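Local coordinates for protein L-lysine 6-oxidase (Marinomonas mediterranea, PDB 3WEU) that oxidises the epsilon-amino group of L-lysine with a cysteine tryptophylquinone cofactor, releasing the hydrogen peroxide that gives it its antibacterial activity, at residues E101-L106 and Y392-N397; I255-T260 and S307-V312; Q362-S367 and E400-L405. All coordinates share one frame; numbering follows the deposited sequence.

In the fold
The three contacts join loops to one another, to the end of helix 295-308 and to the short strand 400-402. Contact 1 ties a loop of the N-terminal family region, between strand 80-91 and helix 129-134, to the loop before strand 400-402 in the C-terminal one. Contact 2, about 30 Å away between centres, lies inside the chain loop that contact 1 closes and joins the approach to helix 261-272 to the end of helix 295-308. Contact 3 follows contact 2 in sequence and touches it through Ile258 and Leu405 (centres about 18 Å apart). It alternates with contact 1; residues 392-397 and 400-405 adjoin in sequence, so one stretch meets both the N-terminal-region loop and residues 362-367.

Contact 1. Residues E101-L106 and Y392-N397; sequences ELNGNL and YDLTDN
Glu101 meets Tyr392 through a single oxygen: OE1 lies 2.4 Å from Tyr392 OH, a very short hydrogen bond in which the phenol is the donor, though its exact length is doubtful. The carboxylate comes in at the ring edge, and its plane is turned only 17° from that of the ring, so the two groups are nearly coplanar. Glu101 gets there by a bend at chi2 (81°), which folds the carboxylate round from the extended course of the chain. Beside this pair the amides of Asn103 and Asn397 join, with Asn103 ND2 giving its hydrogen to Asn397 OD1 at 2.9 Å. The two amide planes are close to parallel, yet the bond is bent, with 143° at the hydrogen, and the donor is tilted out of the carbonyl plane. The Asn103 amide stands nearly upright to the Tyr392 ring, and a methyl of Leu394, CD1, packs against Asn103 OD1 at 3.4 Å.

A water extends this inner shell: it donates to Asn397 OD1 and accepts from Leu102 N, so that OD1 receives two hydrogens. Outside it, Asn103 ND2 also bonds to Arg100 O, while Ser387 OG joins both Glu101 OE1 and Asn397 ND2 and thereby links the two pairs. A type II turn from Leu102 to Asn105, closed by Asn105 N to Leu102 O at 3.0 Å, carries Asn103 at its second position and Gly104, with positive phi, at its third.

The contact thus pins two irregular loops, one from each family region, by polar side chains. Two hydroxyls, of Tyr392 and Ser387, meet Glu101 OE1, which would be consistent with a carboxylate whose charge is partly spread into hydrogen bonds.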
ATOM      1  N   GLU A 101      -8.739   9.590  22.408  1.00 15.41           N
ATOM      2  CA  GLU A 101      -9.899   9.715  23.188  1.00 15.90           C
ATOM      3  C   GLU A 101      -9.696  10.633  24.388  1.00 15.98           C
ATOM      4  O   GLU A 101      -9.292  11.799  24.211  1.00 16.19           O
ATOM      5  CB  GLU A 101     -10.421   8.317  23.522  1.00 16.65           C
ATOM      6  CG  GLU A 101     -10.671   7.476  22.294  1.00 18.27           C
ATOM      7  CD  GLU A 101      -9.404   6.821  21.717  1.00 20.96           C
ATOM      8  OE1 GLU A 101      -8.655   6.130  22.453  1.00 18.92           O
ATOM      9  OE2 GLU A 101      -9.173   7.052  20.527  1.00 21.59           O
ATOM     10  N   LEU A 102      -9.963  10.147  25.595  1.00 15.40           N
ATOM     11  CA  LEU A 102      -9.984  11.012  26.746  1.00 17.66           C
ATOM     12  C   LEU A 102      -8.622  11.219  27.405  1.00 17.35           C
ATOM     13  O   LEU A 102      -8.505  12.019  28.359  1.00 18.37           O
ATOM     14  CB  LEU A 102     -10.947  10.504  27.769  1.00 17.52           C
ATOM     15  CG  LEU A 102     -12.424  10.835  27.739  1.00 20.38           C
ATOM     16  CD1 LEU A 102     -12.939  12.150  27.217  1.00 18.46           C
ATOM     17  CD2 LEU A 102     -13.458   9.770  27.892  1.00 19.72           C
ATOM     18  N   ASN A 103      -7.596  10.571  26.844  1.00 17.24           N
ATOM     19  CA  ASN A 103      -6.240  10.770  27.415  1.00 18.00           C
ATOM     20  C   ASN A 103      -5.837  12.177  27.153  1.00 17.50           C
ATOM     21  O   ASN A 103      -5.953  12.702  26.005  1.00 16.32           O
ATOM     22  CB  ASN A 103      -5.251   9.809  26.809  1.00 17.58           C
ATOM     23  CG  ASN A 103      -5.523   8.353  27.241  1.00 17.72           C
ATOM     24  OD1 ASN A 103      -5.317   7.956  28.406  1.00 18.77           O
ATOM     25  ND2 ASN A 103      -6.093   7.608  26.345  1.00 18.03           N
ATOM     26  N   GLY A 104      -5.320  12.807  28.201  1.00 16.64           N
ATOM     27  CA  GLY A 104      -4.941  14.190  28.097  1.00 17.74           C
ATOM     28  C   GLY A 104      -5.913  15.125  28.706  1.00 17.17           C
ATOM     29  O   GLY A 104      -5.589  16.266  28.917  1.00 18.87           O
ATOM     30  N   ASN A 105      -7.116  14.636  29.009  1.00 17.03           N
ATOM     31  CA  ASN A 105      -8.192  15.462  29.596  1.00 17.92           C
ATOM     32  C   ASN A 105      -8.070  15.555  31.118  1.00 19.45           C
ATOM     33  O   ASN A 105      -8.302  14.568  31.870  1.00 18.06           O
ATOM     34  CB  ASN A 105      -9.555  14.866  29.184  1.00 17.22           C
ATOM     35  CG  ASN A 105     -10.744  15.708  29.606  1.00 17.94           C
ATOM     36  OD1 ASN A 105     -10.684  16.553  30.486  1.00 17.13           O
ATOM     37  ND2 ASN A 105     -11.895  15.388  28.994  1.00 17.30           N
ATOM     38  N   LEU A 106      -7.756  16.753  31.584  1.00 18.18           N
ATOM     39  CA  LEU A 106      -7.391  16.988  32.990  1.00 19.09           C
ATOM     40  C   LEU A 106      -8.584  17.049  33.909  1.00 20.20           C
ATOM     41  O   LEU A 106      -8.443  17.090  35.134  1.00 19.87           O
ATOM     42  CB  LEU A 106      -6.505  18.239  33.119  1.00 19.63           C
ATOM     43  CG  LEU A 106      -5.150  18.106  32.466  1.00 19.74           C
ATOM     44  CD1 LEU A 106      -4.366  19.372  32.325  1.00 20.91           C
ATOM     45  CD2 LEU A 106      -4.343  17.118  33.256  1.00 21.16           C
ATOM     46  N   TYR A 392      -3.209   1.257  24.989  1.00 18.83           N
ATOM     47  CA  TYR A 392      -2.140   2.234  25.066  1.00 21.36           C
ATOM     48  C   TYR A 392      -1.144   1.931  26.190  1.00 22.03           C
ATOM     49  O   TYR A 392      -0.616   2.852  26.782  1.00 21.12           O
ATOM     50  CB  TYR A 392      -2.707   3.641  25.263  1.00 21.37           C
ATOM     51  CG  TYR A 392      -3.746   4.042  24.237  1.00 20.98           C
ATOM     52  CD1 TYR A 392      -3.486   3.928  22.874  1.00 21.36           C
ATOM     53  CD2 TYR A 392      -4.986   4.544  24.637  1.00 21.27           C
ATOM     54  CE1 TYR A 392      -4.444   4.311  21.918  1.00 22.75           C
ATOM     55  CE2 TYR A 392      -5.928   4.967  23.700  1.00 22.28           C
ATOM     56  CZ  TYR A 392      -5.676   4.856  22.355  1.00 22.14           C
ATOM     57  OH  TYR A 392      -6.632   5.260  21.419  1.00 23.11           O
ATOM     58  N   ASP A 393      -0.985   0.643  26.504  1.00 25.25           N
ATOM     59  CA  ASP A 393      -0.171   0.171  27.613  1.00 24.35           C
ATOM     60  C   ASP A 393      -0.652   0.693  28.939  1.00 26.93           C
ATOM     61  O   ASP A 393       0.096   0.762  29.857  1.00 29.11           O
ATOM     62  CB  ASP A 393       1.316   0.495  27.357  1.00 28.89           C
ATOM     63  CG  ASP A 393       1.814  -0.157  26.097  1.00 31.86           C
ATOM     64  OD1 ASP A 393       1.430  -1.303  25.790  1.00 35.35           O
ATOM     65  OD2 ASP A 393       2.576   0.446  25.384  1.00 39.47           O
ATOM     66  N   LEU A 394      -1.943   1.017  29.078  1.00 23.85           N
ATOM     67  CA  LEU A 394      -2.500   1.443  30.322  1.00 20.58           C
ATOM     68  C   LEU A 394      -3.326   0.318  30.892  1.00 18.48           C
ATOM     69  O   LEU A 394      -3.667  -0.609  30.196  1.00 18.55           O
ATOM     70  CB  LEU A 394      -3.480   2.629  30.100  1.00 21.41           C
ATOM     71  CG  LEU A 394      -2.867   3.821  29.333  1.00 21.98           C
ATOM     72  CD1 LEU A 394      -3.902   4.929  29.119  1.00 21.03           C
ATOM     73  CD2 LEU A 394      -1.644   4.368  30.112  1.00 20.28           C
ATOM     74  N   THR A 395      -3.742   0.430  32.138  1.00 19.41           N
ATOM     75  CA  THR A 395      -4.724  -0.513  32.641  1.00 20.93           C
ATOM     76  C   THR A 395      -5.957   0.232  33.104  1.00 19.41           C
ATOM     77  O   THR A 395      -6.934  -0.388  33.501  1.00 19.68           O
ATOM     78  CB  THR A 395      -4.181  -1.383  33.811  1.00 23.10           C
ATOM     79  OG1 THR A 395      -3.691  -0.512  34.811  1.00 23.67           O
ATOM     80  CG2 THR A 395      -3.059  -2.325  33.373  1.00 24.64           C
ATOM     81  N   ASP A 396      -5.949   1.545  33.023  1.00 17.91           N
ATOM     82  CA  ASP A 396      -7.041   2.320  33.532  1.00 19.39           C
ATOM     83  C   ASP A 396      -7.464   3.481  32.570  1.00 18.27           C
ATOM     84  O   ASP A 396      -7.866   4.544  33.005  1.00 16.35           O
ATOM     85  CB  ASP A 396      -6.757   2.853  34.907  1.00 21.79           C
ATOM     86  CG  ASP A 396      -5.545   3.687  34.966  1.00 21.65           C
ATOM     87  OD1 ASP A 396      -4.911   3.930  33.932  1.00 20.90           O
ATOM     88  OD2 ASP A 396      -5.209   4.042  36.102  1.00 23.64           O
ATOM     89  N   ASN A 397      -7.341   3.213  31.278  1.00 18.02           N
ATOM     90  CA  ASN A 397      -7.813   4.142  30.244  1.00 16.47           C
ATOM     91  C   ASN A 397      -9.300   4.441  30.481  1.00 17.36           C
ATOM     92  O   ASN A 397     -10.102   3.509  30.755  1.00 17.33           O
ATOM     93  CB  ASN A 397      -7.599   3.482  28.917  1.00 16.96           C
ATOM     94  CG  ASN A 397      -7.936   4.399  27.756  1.00 19.26           C
ATOM     95  OD1 ASN A 397      -7.648   5.630  27.770  1.00 18.60           O
ATOM     96  ND2 ASN A 397      -8.640   3.816  26.768  1.00 17.28           N
TER
HETATM   97  O   HOH W   1      -9.723   7.443  26.999  1.00 16.97           O

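Contact 2. Residues I255-T260 and S307-V312; sequences IVNIST and SQYQWV
Gln308, at the end of helix 295-308, and the adjoining Tyr309 each bind the backbone of residues 255-260 by a side-chain hydrogen bond. Val256 N points at Gln308 OE1, 3.0 Å away and nearly straight, although it approaches from above the carbonyl plane. Gln308 reaches it with its chain extended beyond CG (chi2 -176°), and its NE2 gives a hydrogen to Glu254 O, so in this conformer, one of two deposited, the amide can hold two successive peptides. Two residues on, Ile258 N donates to Tyr309 OH, also at 3.0 Å, along a line of 175° at the hydrogen.

The Tyr309 ring also takes a CH-pi contact. Ile258 CD1 sits over one face, 4.0 Å from the centroid and displaced toward the rim, while Val256 O lies at the ring edge, 3.5 Å from Tyr309 CE1.

Purely apolar contact centres on Ile255. Its CD1 meets Val312 CG1 tip to tip at 3.8 Å and reaches Trp311 CB at a similar distance; its other branch, CG2, packs against Gln308 CB.

Outside the pair, Asn257 ND2 bonds to Gln584 and Pro583 touches Tyr309, which places this contact beside the chain that carries the cofactor residue Trp581. Gln308 and Tyr309 take up alternate amide hydrogens, those of Val256 and Ile258, so side chains of 307-312 rather than its backbone accept the bonds across this contact.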
ATOM      1  N   ILE A 255     -30.688  21.163  11.730  1.00 12.70           N
ATOM      2  CA  ILE A 255     -30.775  20.077  12.702  1.00 12.42           C
ATOM      3  C   ILE A 255     -29.765  20.361  13.817  1.00 14.10           C
ATOM      4  O   ILE A 255     -28.592  20.581  13.561  1.00 14.29           O
ATOM      5  CB  ILE A 255     -30.480  18.725  12.035  1.00 14.18           C
ATOM      6  CG1 ILE A 255     -31.487  18.545  10.873  1.00 14.49           C
ATOM      7  CG2 ILE A 255     -30.569  17.591  13.046  1.00 13.27           C
ATOM      8  CD1 ILE A 255     -31.512  17.271  10.152  1.00 18.48           C
ATOM      9  N   VAL A 256     -30.275  20.432  15.044  1.00 11.90           N
ATOM     10  CA  VAL A 256     -29.502  20.859  16.201  1.00 12.65           C
ATOM     11  C   VAL A 256     -29.093  19.650  17.059  1.00 12.89           C
ATOM     12  O   VAL A 256     -29.894  18.739  17.273  1.00 13.15           O
ATOM     13  CB  VAL A 256     -30.418  21.787  17.017  1.00 12.36           C
ATOM     14  CG1 VAL A 256     -29.740  22.317  18.267  1.00 12.63           C
ATOM     15  CG2 VAL A 256     -30.894  22.960  16.163  1.00 13.25           C
ATOM     16  N   ASN A 257     -27.867  19.679  17.550  1.00 12.67           N
ATOM     17  CA  ASN A 257     -27.347  18.678  18.464  1.00 13.22           C
ATOM     18  C   ASN A 257     -28.070  18.735  19.803  1.00 13.65           C
ATOM     19  O   ASN A 257     -28.346  19.799  20.341  1.00 12.12           O
ATOM     20  CB  ASN A 257     -25.831  18.861  18.635  1.00 13.79           C
ATOM     21  CG  ASN A 257     -25.072  18.614  17.325  1.00 14.17           C
ATOM     22  OD1 ASN A 257     -24.811  17.473  16.983  1.00 13.44           O
ATOM     23  ND2 ASN A 257     -24.788  19.670  16.564  1.00 13.28           N
ATOM     24  N   ILE A 258     -28.399  17.554  20.330  1.00 13.59           N
ATOM     25  CA  ILE A 258     -29.002  17.455  21.620  1.00 12.77           C
ATOM     26  C   ILE A 258     -28.254  18.247  22.693  1.00 13.16           C
ATOM     27  O   ILE A 258     -28.883  19.012  23.445  1.00 13.27           O
ATOM     28  CB  ILE A 258     -29.217  15.999  22.033  1.00 11.94           C
ATOM     29  CG1 ILE A 258     -30.355  15.367  21.202  1.00 12.35           C
ATOM     30  CG2 ILE A 258     -29.584  15.925  23.547  1.00 13.58           C
ATOM     31  CD1 ILE A 258     -30.343  13.825  21.202  1.00 13.13           C
ATOM     32  N   SER A 259     -26.938  18.083  22.743  1.00 12.00           N
ATOM     33  CA  SER A 259     -26.077  18.945  23.572  1.00 13.29           C
ATOM     34  C   SER A 259     -25.123  19.691  22.617  1.00 13.33           C
ATOM     35  O   SER A 259     -24.272  19.093  21.926  1.00 12.87           O
ATOM     36  CB  SER A 259     -25.316  18.157  24.649  1.00 13.82           C
ATOM     37  OG  SER A 259     -26.201  17.342  25.444  1.00 15.69           O
ATOM     38  N   THR A 260     -25.356  20.982  22.517  1.00 13.58           N
ATOM     39  CA  THR A 260     -24.560  21.892  21.691  1.00 13.20           C
ATOM     40  C   THR A 260     -23.380  22.434  22.476  1.00 14.31           C
ATOM     41  O   THR A 260     -23.328  22.373  23.729  1.00 12.21           O
ATOM     42  CB  THR A 260     -25.347  23.109  21.176  1.00 13.12           C
ATOM     43  OG1 THR A 260     -25.558  24.041  22.252  1.00 13.60           O
ATOM     44  CG2 THR A 260     -26.723  22.711  20.643  1.00 14.01           C
ATOM     45  N   SER A 307     -36.284  15.028  18.353  1.00 14.38           N
ATOM     46  CA  SER A 307     -37.271  14.776  17.269  1.00 13.85           C
ATOM     47  C   SER A 307     -36.752  14.977  15.862  1.00 13.57           C
ATOM     48  O   SER A 307     -37.416  14.580  14.950  1.00 17.21           O
ATOM     49  CB  SER A 307     -38.504  15.674  17.423  1.00 13.34           C
ATOM     50  OG  SER A 307     -38.275  16.981  16.965  1.00 14.47           O
ATOM     51  N   GLN A 308     -35.606  15.658  15.698  0.50 12.83           N
ATOM     52  CA  GLN A 308     -35.009  15.946  14.394  0.50 11.99           C
ATOM     53  C   GLN A 308     -34.028  14.870  13.933  0.50 12.27           C
ATOM     54  O   GLN A 308     -33.770  14.769  12.754  0.50 11.63           O
ATOM     55  CB  GLN A 308     -34.243  17.282  14.415  0.50 11.23           C
ATOM     56  CG  GLN A 308     -35.067  18.543  14.607  0.50  9.94           C
ATOM     57  CD  GLN A 308     -34.176  19.812  14.506  0.50  9.60           C
ATOM     58  OE1 GLN A 308     -33.230  20.102  15.374  0.50  6.45           O
ATOM     59  NE2 GLN A 308     -34.529  20.638  13.470  0.50  7.55           N
ATOM     60  N   TYR A 309     -33.452  14.086  14.861  1.00 12.68           N
ATOM     61  CA  TYR A 309     -32.373  13.149  14.501  1.00 12.08           C
ATOM     62  C   TYR A 309     -32.800  12.142  13.422  1.00 12.47           C
ATOM     63  O   TYR A 309     -31.984  11.647  12.634  1.00 11.41           O
ATOM     64  CB  TYR A 309     -31.825  12.423  15.738  1.00 12.22           C
ATOM     65  CG  TYR A 309     -30.771  13.171  16.491  1.00 12.06           C
ATOM     66  CD1 TYR A 309     -30.827  14.543  16.665  1.00 13.86           C
ATOM     67  CD2 TYR A 309     -29.666  12.512  17.047  1.00 13.03           C
ATOM     68  CE1 TYR A 309     -29.874  15.202  17.373  1.00 12.91           C
ATOM     69  CE2 TYR A 309     -28.709  13.184  17.772  1.00 13.31           C
ATOM     70  CZ  TYR A 309     -28.818  14.521  17.934  1.00 14.72           C
ATOM     71  OH  TYR A 309     -27.847  15.182  18.653  1.00 14.57           O
ATOM     72  N   GLN A 310     -34.104  11.844  13.375  1.00 13.00           N
ATOM     73  CA  GLN A 310     -34.625  10.898  12.366  1.00 12.49           C
ATOM     74  C   GLN A 310     -34.313  11.244  10.905  1.00 11.96           C
ATOM     75  O   GLN A 310     -34.391  10.345  10.042  1.00 12.72           O
ATOM     76  CB  GLN A 310     -36.149  10.780  12.561  1.00 13.32           C
ATOM     77  CG  GLN A 310     -36.891  12.100  12.262  1.00 14.23           C
ATOM     78  CD  GLN A 310     -38.396  11.938  12.419  1.00 16.90           C
ATOM     79  OE1 GLN A 310     -39.054  11.311  11.593  1.00 17.06           O
ATOM     80  NE2 GLN A 310     -38.963  12.558  13.445  1.00 16.43           N
ATOM     81  N   TRP A 311     -34.000  12.516  10.616  1.00 11.74           N
ATOM     82  CA  TRP A 311     -33.737  12.909   9.236  1.00 12.02           C
ATOM     83  C   TRP A 311     -32.320  12.546   8.777  1.00 12.59           C
ATOM     84  O   TRP A 311     -32.017  12.669   7.605  1.00 12.83           O
ATOM     85  CB  TRP A 311     -33.935  14.381   9.054  1.00 11.77           C
ATOM     86  CG  TRP A 311     -35.372  14.800   9.361  1.00 11.67           C
ATOM     87  CD1 TRP A 311     -35.798  15.535  10.436  1.00 12.08           C
ATOM     88  CD2 TRP A 311     -36.510  14.552   8.556  1.00 11.41           C
ATOM     89  NE1 TRP A 311     -37.168  15.698  10.355  1.00 12.38           N
ATOM     90  CE2 TRP A 311     -37.631  15.134   9.203  1.00 12.90           C
ATOM     91  CE3 TRP A 311     -36.710  13.907   7.332  1.00 12.16           C
ATOM     92  CZ2 TRP A 311     -38.930  15.110   8.644  1.00 12.06           C
ATOM     93  CZ3 TRP A 311     -37.990  13.868   6.807  1.00 11.95           C
ATOM     94  CH2 TRP A 311     -39.087  14.489   7.472  1.00 11.66           C
ATOM     95  N   VAL A 312     -31.492  12.129   9.725  1.00 13.17           N
ATOM     96  CA  VAL A 312     -30.091  11.886   9.491  1.00 11.84           C
ATOM     97  C   VAL A 312     -29.583  10.596  10.099  1.00 12.22           C
ATOM     98  O   VAL A 312     -28.401  10.289   9.937  1.00 10.98           O
ATOM     99  CB  VAL A 312     -29.236  13.091   9.930  1.00 12.63           C
ATOM    100  CG1 VAL A 312     -29.413  14.298   9.028  1.00 12.57           C
ATOM    101  CG2 VAL A 312     -29.561  13.495  11.345  1.00 12.69           C
TER

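Contact 3. Residues Q362-S367 and E400-L405; sequences QVLMSS and EKFLAL
The Phe402 ring is sandwiched: Leu364 CD1 covers one face and Lys401 CB, from the preceding residue, the opposite one. Leu364 CD1 stands 4.0 Å from the ring centroid, 22° off the normal, a CH-pi contact shifted toward the rim; its nearest ring atom is Phe402 CE1. Leu364 presents this methyl with CG anti to the backbone N (chi1 170°), while its CB packs against Phe402 CE2 and CZ. The backbone of 362-364 curves past the same ring: the Gln362 carbonyl carbon lies at the edge, and Val363 O stands 3.7 Å from Phe402 CD2.

At the strand Gln362 crosses Lys401 at about a right angle. The glutamine bends at chi2 (58°), which turns its amide toward the backbone of 400-402, and OE1 accepts from Lys401 N at 2.8 Å, with the donor in the carbonyl plane. Gln362 CG rests on Lys401 CG and CD, both 4.0 Å away. Asp350 takes a hydrogen from Gln362 NE2, fixing the other end of the amide.

Extended beyond CG, Lys401 carries its ammonium to a water, which accepts from NZ at 2.9 Å and donates to Gln362 O. The carbonyls of Asn522, Glu525 and Val528 also lie within hydrogen-bonding distance, so NZ must share three hydrogens among four acceptors, tying strand 400-402 to the end of strand 518-522 and the loop that follows.

The ammonium of this buried lysine is surrounded by carbonyl and water oxygens, a setting that would favour its charged form, while its aliphatic stem packs against both Gln362 and Phe402.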
ATOM      1  N   GLN A 362     -21.810   3.240  30.821  1.00 12.93           N
ATOM      2  CA  GLN A 362     -21.485   1.927  30.290  1.00 13.04           C
ATOM      3  C   GLN A 362     -22.684   1.027  30.158  1.00 15.16           C
ATOM      4  O   GLN A 362     -22.541  -0.108  29.715  1.00 14.39           O
ATOM      5  CB  GLN A 362     -20.326   1.273  31.100  1.00 13.77           C
ATOM      6  CG  GLN A 362     -18.966   1.759  30.700  1.00 13.64           C
ATOM      7  CD  GLN A 362     -18.821   3.283  30.858  1.00 15.85           C
ATOM      8  OE1 GLN A 362     -18.913   4.046  29.905  1.00 15.01           O
ATOM      9  NE2 GLN A 362     -18.616   3.721  32.074  1.00 16.40           N
ATOM     10  N   VAL A 363     -23.869   1.514  30.564  1.00 15.04           N
ATOM     11  CA  VAL A 363     -25.094   0.786  30.476  1.00 15.10           C
ATOM     12  C   VAL A 363     -25.861   1.200  29.220  1.00 16.19           C
ATOM     13  O   VAL A 363     -26.192   2.361  29.012  1.00 14.39           O
ATOM     14  CB  VAL A 363     -25.976   1.041  31.707  1.00 14.99           C
ATOM     15  CG1 VAL A 363     -27.210   0.171  31.690  1.00 16.12           C
ATOM     16  CG2 VAL A 363     -25.202   0.699  33.003  1.00 15.44           C
ATOM     17  N   LEU A 364     -26.176   0.217  28.403  1.00 15.50           N
ATOM     18  CA  LEU A 364     -26.915   0.500  27.173  1.00 13.89           C
ATOM     19  C   LEU A 364     -28.398   0.595  27.445  1.00 12.71           C
ATOM     20  O   LEU A 364     -29.002   1.580  27.098  1.00 13.64           O
ATOM     21  CB  LEU A 364     -26.694  -0.622  26.186  1.00 12.87           C
ATOM     22  CG  LEU A 364     -27.576  -0.589  24.951  1.00 13.47           C
ATOM     23  CD1 LEU A 364     -27.206   0.640  24.164  1.00 14.27           C
ATOM     24  CD2 LEU A 364     -27.417  -1.856  24.105  1.00 14.15           C
ATOM     25  N   MET A 365     -28.987  -0.459  28.026  1.00 13.49           N
ATOM     26  CA  MET A 365     -30.460  -0.632  28.095  1.00 13.47           C
ATOM     27  C   MET A 365     -31.025  -0.377  29.495  1.00 14.89           C
ATOM     28  O   MET A 365     -30.318  -0.557  30.502  1.00 14.34           O
ATOM     29  CB  MET A 365     -30.900  -2.056  27.725  1.00 14.04           C
ATOM     30  CG  MET A 365     -30.527  -2.556  26.372  1.00 14.17           C
ATOM     31  SD  MET A 365     -31.313  -1.526  25.116  1.00 16.20           S
ATOM     32  CE  MET A 365     -31.065  -2.563  23.691  1.00 16.85           C
ATOM     33  N   SER A 366     -32.309  -0.119  29.553  1.00 13.91           N
ATOM     34  CA  SER A 366     -33.046  -0.064  30.874  1.00 14.98           C
ATOM     35  C   SER A 366     -33.035  -1.404  31.587  1.00 17.73           C
ATOM     36  O   SER A 366     -32.998  -1.419  32.800  1.00 15.95           O
ATOM     37  CB  SER A 366     -34.507   0.324  30.573  1.00 15.56           C
ATOM     38  OG  SER A 366     -35.013  -0.532  29.547  1.00 17.46           O
ATOM     39  N   SER A 367     -33.042  -2.521  30.839  1.00 16.78           N
ATOM     40  CA  SER A 367     -33.096  -3.853  31.368  1.00 19.12           C
ATOM     41  C   SER A 367     -32.744  -4.817  30.282  1.00 22.13           C
ATOM     42  O   SER A 367     -32.886  -4.513  29.116  1.00 19.16           O
ATOM     43  CB  SER A 367     -34.513  -4.178  31.762  1.00 21.46           C
ATOM     44  OG  SER A 367     -34.655  -5.423  32.296  1.00 24.20           O
ATOM     45  N   GLU A 400     -16.063   5.733  28.137  1.00 14.64           N
ATOM     46  CA  GLU A 400     -17.388   6.335  28.284  1.00 12.98           C
ATOM     47  C   GLU A 400     -18.197   5.934  27.054  1.00 12.66           C
ATOM     48  O   GLU A 400     -18.101   6.532  26.012  1.00 14.27           O
ATOM     49  CB  GLU A 400     -17.299   7.846  28.447  1.00 14.15           C
ATOM     50  CG  GLU A 400     -18.630   8.422  28.790  1.00 14.15           C
ATOM     51  CD  GLU A 400     -18.735   9.878  28.432  1.00 17.10           C
ATOM     52  OE1 GLU A 400     -18.420  10.710  29.351  1.00 17.15           O
ATOM     53  OE2 GLU A 400     -19.116  10.221  27.253  1.00 18.68           O
ATOM     54  N   LYS A 401     -18.919   4.863  27.181  1.00 12.38           N
ATOM     55  CA  LYS A 401     -19.426   4.137  25.992  1.00 11.69           C
ATOM     56  C   LYS A 401     -20.614   4.841  25.349  1.00 12.62           C
ATOM     57  O   LYS A 401     -20.695   4.938  24.080  1.00 12.61           O
ATOM     58  CB  LYS A 401     -19.854   2.773  26.386  1.00 12.67           C
ATOM     59  CG  LYS A 401     -18.726   1.832  26.733  1.00 11.75           C
ATOM     60  CD  LYS A 401     -19.265   0.426  26.979  1.00 12.16           C
ATOM     61  CE  LYS A 401     -18.076  -0.541  27.122  1.00 12.86           C
ATOM     62  NZ  LYS A 401     -18.596  -1.936  27.165  1.00 12.71           N
ATOM     63  N   PHE A 402     -21.554   5.291  26.201  1.00 12.22           N
ATOM     64  CA  PHE A 402     -22.855   5.849  25.746  1.00 13.07           C
ATOM     65  C   PHE A 402     -23.156   7.212  26.294  1.00 12.22           C
ATOM     66  O   PHE A 402     -22.622   7.633  27.340  1.00 12.59           O
ATOM     67  CB  PHE A 402     -24.017   4.877  26.094  1.00 12.07           C
ATOM     68  CG  PHE A 402     -23.785   3.467  25.568  1.00 13.88           C
ATOM     69  CD1 PHE A 402     -23.891   3.207  24.193  1.00 14.06           C
ATOM     70  CD2 PHE A 402     -23.501   2.423  26.419  1.00 13.90           C
ATOM     71  CE1 PHE A 402     -23.679   1.971  23.677  1.00 14.34           C
ATOM     72  CE2 PHE A 402     -23.287   1.169  25.908  1.00 13.51           C
ATOM     73  CZ  PHE A 402     -23.380   0.926  24.545  1.00 14.15           C
ATOM     74  N   LEU A 403     -23.965   7.928  25.531  1.00 11.90           N
ATOM     75  CA  LEU A 403     -24.149   9.343  25.765  1.00 11.83           C
ATOM     76  C   LEU A 403     -24.997   9.667  26.963  1.00 11.58           C
ATOM     77  O   LEU A 403     -25.912   8.946  27.288  1.00 12.83           O
ATOM     78  CB  LEU A 403     -24.731  10.026  24.501  1.00 11.45           C
ATOM     79  CG  LEU A 403     -24.726  11.537  24.388  1.00 12.83           C
ATOM     80  CD1 LEU A 403     -23.305  12.094  24.456  1.00 12.63           C
ATOM     81  CD2 LEU A 403     -25.426  11.963  23.117  1.00 12.82           C
ATOM     82  N   ALA A 404     -24.706  10.800  27.603  1.00 12.38           N
ATOM     83  CA  ALA A 404     -25.629  11.455  28.577  1.00 13.75           C
ATOM     84  C   ALA A 404     -25.747  12.888  28.128  1.00 13.46           C
ATOM     85  O   ALA A 404     -24.888  13.433  27.376  1.00 13.99           O
ATOM     86  CB  ALA A 404     -25.034  11.427  29.997  1.00 14.47           C
ATOM     87  N   LEU A 405     -26.797  13.535  28.615  1.00 14.18           N
ATOM     88  CA  LEU A 405     -26.867  14.957  28.600  1.00 13.79           C
ATOM     89  C   LEU A 405     -25.727  15.562  29.431  1.00 15.05           C
ATOM     90  O   LEU A 405     -25.000  14.864  30.201  1.00 15.08           O
ATOM     91  CB  LEU A 405     -28.191  15.395  29.188  1.00 13.06           C
ATOM     92  CG  LEU A 405     -29.454  14.955  28.451  1.00 13.82           C
ATOM     93  CD1 LEU A 405     -30.710  15.355  29.189  1.00 15.29           C
ATOM     94  CD2 LEU A 405     -29.542  15.480  27.035  1.00 15.24           C
TER
HETATM   95  O   HOH W   2     -20.745  -2.130  29.147  1.00 14.16           O